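Long-range contact in viral structural protein 4 (Bombyx mori cytoplasmic polyhedrosis virus, PDB 6TZ0), which binds GTP and sits beside the RNA-dependent RNA polymerase inside the virion, where it probably acts as a nucleotide-hydrolysing partner in transcription: residues 286-297 and 506-514. Sequence-based numbering, arbitrary orientation.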
loop_
_atom_site.group_PDB
_atom_site.type_symbol
_atom_site.label_atom_id
_atom_site.label_comp_id
_atom_site.label_asym_id
_atom_site.label_seq_id
_atom_site.Cartn_x
_atom_site.Cartn_y
_atom_site.Cartn_z
ATOM N N TYR B 286 37.711 34.689 -20.840
ATOM C CA TYR B 286 36.518 34.006 -20.359
ATOM C C TYR B 286 35.468 34.984 -19.852
ATOM O O TYR B 286 34.269 34.713 -19.967
ATOM C CB TYR B 286 36.910 33.019 -19.263
ATOM C CG TYR B 286 35.776 32.242 -18.641
ATOM C CD1 TYR B 286 35.173 31.192 -19.315
ATOM C CD2 TYR B 286 35.329 32.542 -17.364
ATOM C CE1 TYR B 286 34.148 30.473 -18.737
ATOM C CE2 TYR B 286 34.309 31.831 -16.779
ATOM C CZ TYR B 286 33.720 30.802 -17.470
ATOM O OH TYR B 286 32.702 30.092 -16.889
ATOM N N LEU B 287 35.888 36.119 -19.297
ATOM C CA LEU B 287 34.928 37.079 -18.770
ATOM C C LEU B 287 34.301 37.940 -19.852
ATOM O O LEU B 287 33.224 38.500 -19.627
ATOM C CB LEU B 287 35.590 37.967 -17.722
ATOM C CG LEU B 287 36.006 37.202 -16.473
ATOM C CD1 LEU B 287 36.742 38.103 -15.511
ATOM C CD2 LEU B 287 34.802 36.572 -15.812
ATOM N N LYS B 288 34.955 38.082 -20.997
ATOM C CA LYS B 288 34.307 38.668 -22.158
ATOM C C LYS B 288 33.188 37.752 -22.630
ATOM O O LYS B 288 33.404 36.549 -22.813
ATOM C CB LYS B 288 35.320 38.885 -23.275
ATOM C CG LYS B 288 34.737 39.504 -24.520
ATOM C CD LYS B 288 35.813 39.778 -25.546
ATOM C CE LYS B 288 35.228 40.388 -26.803
ATOM N NZ LYS B 288 36.279 40.689 -27.808
ATOM N N GLU B 289 31.992 38.330 -22.799
ATOM C CA GLU B 289 30.771 37.624 -23.212
ATOM C C GLU B 289 30.431 36.474 -22.265
ATOM O O GLU B 289 29.978 35.413 -22.694
ATOM C CB GLU B 289 30.867 37.124 -24.656
ATOM C CG GLU B 289 31.097 38.217 -25.684
ATOM C CD GLU B 289 29.941 39.185 -25.806
ATOM O OE1 GLU B 289 28.781 38.774 -25.599
ATOM O OE2 GLU B 289 30.198 40.366 -26.115
ATOM N N TYR B 290 30.636 36.704 -20.964
ATOM C CA TYR B 290 30.428 35.667 -19.957
ATOM C C TYR B 290 28.967 35.272 -19.828
ATOM O O TYR B 290 28.657 34.094 -19.624
ATOM C CB TYR B 290 30.961 36.137 -18.602
ATOM C CG TYR B 290 30.549 35.245 -17.454
ATOM C CD1 TYR B 290 31.124 33.998 -17.280
ATOM C CD2 TYR B 290 29.569 35.648 -16.552
ATOM C CE1 TYR B 290 30.737 33.176 -16.244
ATOM C CE2 TYR B 290 29.175 34.832 -15.521
ATOM C CZ TYR B 290 29.764 33.600 -15.369
ATOM O OH TYR B 290 29.375 32.791 -14.332
ATOM N N LYS B 291 28.058 36.241 -19.919
ATOM C CA LYS B 291 26.659 35.965 -19.621
ATOM C C LYS B 291 26.005 35.130 -20.714
ATOM O O LYS B 291 25.153 34.289 -20.415
ATOM C CB LYS B 291 25.911 37.280 -19.407
ATOM C CG LYS B 291 24.496 37.120 -18.899
ATOM C CD LYS B 291 23.804 38.458 -18.728
ATOM C CE LYS B 291 24.326 39.202 -17.513
ATOM N NZ LYS B 291 23.927 38.534 -16.248
ATOM N N LYS B 292 26.414 35.316 -21.970
ATOM C CA LYS B 292 25.913 34.474 -23.051
ATOM C C LYS B 292 26.401 33.040 -22.906
ATOM O O LYS B 292 25.648 32.093 -23.165
ATOM C CB LYS B 292 26.343 35.043 -24.399
ATOM C CG LYS B 292 25.690 36.346 -24.769
ATOM C CD LYS B 292 26.142 36.786 -26.144
ATOM C CE LYS B 292 25.534 38.115 -26.527
ATOM N NZ LYS B 292 26.031 38.571 -27.843
ATOM N N LEU B 293 27.660 32.867 -22.492
ATOM C CA LEU B 293 28.192 31.536 -22.222
ATOM C C LEU B 293 27.456 30.873 -21.070
ATOM O O LEU B 293 27.168 29.674 -21.119
ATOM C CB LEU B 293 29.682 31.619 -21.905
ATOM C CG LEU B 293 30.669 32.025 -22.987
ATOM C CD1 LEU B 293 32.034 32.180 -22.369
ATOM C CD2 LEU B 293 30.695 30.975 -24.061
ATOM N N LEU B 294 27.169 31.636 -20.015
ATOM C CA LEU B 294 26.436 31.106 -18.872
ATOM C C LEU B 294 25.012 30.724 -19.247
ATOM O O LEU B 294 24.503 29.691 -18.802
ATOM C CB LEU B 294 26.424 32.133 -17.743
ATOM C CG LEU B 294 25.655 31.768 -16.470
ATOM C CD1 LEU B 294 26.306 30.606 -15.773
ATOM C CD2 LEU B 294 25.542 32.953 -15.540
ATOM N N PHE B 295 24.357 31.531 -20.076
ATOM C CA PHE B 295 22.976 31.238 -20.422
ATOM C C PHE B 295 22.853 30.153 -21.478
ATOM O O PHE B 295 21.788 29.542 -21.586
ATOM C CB PHE B 295 22.248 32.495 -20.915
ATOM C CG PHE B 295 21.971 33.523 -19.844
ATOM C CD1 PHE B 295 22.186 33.247 -18.503
ATOM C CD2 PHE B 295 21.448 34.756 -20.182
ATOM C CE1 PHE B 295 21.929 34.190 -17.535
ATOM C CE2 PHE B 295 21.179 35.699 -19.214
ATOM C CZ PHE B 295 21.419 35.411 -17.891
ATOM N N TYR B 296 23.904 29.888 -22.261
ATOM C CA TYR B 296 23.754 28.979 -23.391
ATOM C C TYR B 296 24.840 27.914 -23.516
ATOM O O TYR B 296 24.919 27.271 -24.564
ATOM C CB TYR B 296 23.677 29.778 -24.697
ATOM C CG TYR B 296 22.444 30.627 -24.774
ATOM C CD1 TYR B 296 21.220 30.067 -25.094
ATOM C CD2 TYR B 296 22.492 31.981 -24.496
ATOM C CE1 TYR B 296 20.083 30.834 -25.150
ATOM C CE2 TYR B 296 21.360 32.757 -24.549
ATOM C CZ TYR B 296 20.161 32.179 -24.878
ATOM O OH TYR B 296 19.030 32.952 -24.933
ATOM N N GLY B 297 25.647 27.673 -22.489
ATOM C CA GLY B 297 26.767 26.757 -22.593
ATOM C C GLY B 297 26.656 25.574 -21.651
ATOM O O GLY B 297 26.019 25.657 -20.601
ATOM N N LEU B 506 17.636 20.592 -9.973
ATOM C CA LEU B 506 19.009 20.909 -9.622
ATOM C C LEU B 506 19.666 21.572 -10.821
ATOM O O LEU B 506 19.553 21.079 -11.946
ATOM C CB LEU B 506 19.770 19.656 -9.189
ATOM C CG LEU B 506 21.082 19.819 -8.419
ATOM C CD1 LEU B 506 21.204 18.690 -7.435
ATOM C CD2 LEU B 506 22.279 19.804 -9.326
ATOM N N LEU B 507 20.357 22.674 -10.571
ATOM C CA LEU B 507 20.961 23.487 -11.613
ATOM C C LEU B 507 22.456 23.219 -11.716
ATOM O O LEU B 507 23.158 23.155 -10.706
ATOM C CB LEU B 507 20.692 24.966 -11.321
ATOM C CG LEU B 507 21.217 26.129 -12.159
ATOM C CD1 LEU B 507 20.223 27.237 -12.197
ATOM C CD2 LEU B 507 22.437 26.669 -11.478
ATOM N N ARG B 508 22.936 23.065 -12.948
ATOM C CA ARG B 508 24.358 23.016 -13.245
ATOM C C ARG B 508 24.687 24.114 -14.241
ATOM O O ARG B 508 23.895 24.396 -15.140
ATOM C CB ARG B 508 24.780 21.668 -13.829
ATOM C CG ARG B 508 24.528 20.463 -12.963
ATOM C CD ARG B 508 25.411 20.421 -11.742
ATOM N NE ARG B 508 25.179 19.204 -10.971
ATOM C CZ ARG B 508 25.917 18.109 -11.069
ATOM N NH1 ARG B 508 26.957 18.093 -11.881
ATOM N NH2 ARG B 508 25.631 17.042 -10.341
ATOM N N THR B 509 25.851 24.738 -14.083
ATOM C CA THR B 509 26.311 25.784 -14.987
ATOM C C THR B 509 27.708 25.460 -15.496
ATOM O O THR B 509 28.267 24.397 -15.219
ATOM C CB THR B 509 26.325 27.159 -14.313
ATOM O OG1 THR B 509 27.141 27.109 -13.138
ATOM C CG2 THR B 509 24.935 27.603 -13.953
ATOM N N ILE B 510 28.271 26.394 -16.256
ATOM C CA ILE B 510 29.653 26.290 -16.695
ATOM C C ILE B 510 30.569 26.948 -15.667
ATOM O O ILE B 510 31.238 27.952 -15.936
ATOM C CB ILE B 510 29.802 26.939 -18.084
ATOM C CG1 ILE B 510 29.095 28.298 -18.124
ATOM C CG2 ILE B 510 29.188 26.066 -19.142
ATOM C CD1 ILE B 510 29.735 29.226 -19.057
ATOM N N ASN B 511 30.727 26.318 -14.519
ATOM C CA ASN B 511 31.497 26.950 -13.458
ATOM C C ASN B 511 32.147 25.870 -12.626
ATOM O O ASN B 511 31.458 25.011 -12.071
ATOM C CB ASN B 511 30.636 27.857 -12.577
ATOM C CG ASN B 511 30.322 29.185 -13.231
ATOM O OD1 ASN B 511 29.171 29.495 -13.514
ATOM N ND2 ASN B 511 31.354 29.976 -13.479
ATOM N N ASP B 512 33.465 25.913 -12.551
ATOM C CA ASP B 512 34.182 25.104 -11.586
ATOM C C ASP B 512 33.995 25.823 -10.259
ATOM O O ASP B 512 34.613 26.860 -10.013
ATOM C CB ASP B 512 35.643 24.965 -11.989
ATOM C CG ASP B 512 36.310 23.784 -11.341
ATOM O OD1 ASP B 512 35.956 22.653 -11.711
ATOM O OD2 ASP B 512 37.197 23.964 -10.491
ATOM N N THR B 513 33.093 25.291 -9.428
ATOM C CA THR B 513 32.650 25.990 -8.227
ATOM C C THR B 513 33.772 26.129 -7.211
ATOM O O THR B 513 33.903 27.170 -6.556
ATOM C CB THR B 513 31.466 25.252 -7.613
ATOM O OG1 THR B 513 31.840 23.899 -7.337
ATOM C CG2 THR B 513 30.286 25.264 -8.558
ATOM N N THR B 514 34.622 25.111 -7.106
ATOM C CA THR B 514 35.777 25.183 -6.228
ATOM C C THR B 514 36.874 26.089 -6.767
ATOM O O THR B 514 37.784 26.440 -6.013
ATOM C CB THR B 514 36.325 23.777 -5.980
ATOM O OG1 THR B 514 37.405 23.842 -5.046
ATOM C CG2 THR B 514 36.811 23.164 -7.262
#
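Ile510 pushes its side chain against helix 290-296. Its CB points at the helix. From there CG2 branches toward the end of the segment, to the backbone of Gly297, with CG2 3.5 Å from Gly297 O. The other branch, CG1, lies between the backbone N and carbonyl carbon of Ile510 (chi1 46°), which sends it over the backbone of Leu293 and Leu294; CG1 sits 3.9 Å from Leu294 CA. Beyond it CD1 settles against the Leu293 peptide and packs 3.7 Å from Leu293 CB. Leu293 also packs on strands 255-261 and 266-271, resting on Ile258, Trp260 and Met269, and Ile510 also reaches Met269.

Helix 290-296 is followed by strand 297-299, outermost within this chain in the antiparallel sheet, whereas 508-512 runs on from strand 504-507 of the parallel sheet, so the contact links the antiparallel sheet to the parallel one. That parallel sheet carries a Walker A P-loop, and the GTP-binding residues Ser361 and Gly358 lie close to Leu294 and Asn511 respectively, although no GTP is bound to this chain here. Thr509 ties the loop to this region through a hydrogen bond from its OG1 to the carbonyl of Ala357, while its carbon side meets the tip of Leu294, CD1 standing 3.7 Å from Thr509 CB.

Near Ile510 and Asn511 two tyrosines end at the same piece of loop. Tyr286 has its ring anti to its own backbone N (chi1 179°), extending the hydroxyl until OH is 2.8 Å from Ile510 O, a carbonyl that lies at the ring edge, near its plane. Trp260 meets this ring edge-to-face. Tyr290 brings its OH to the Asn511 amide, the ring and amide planes 52° apart.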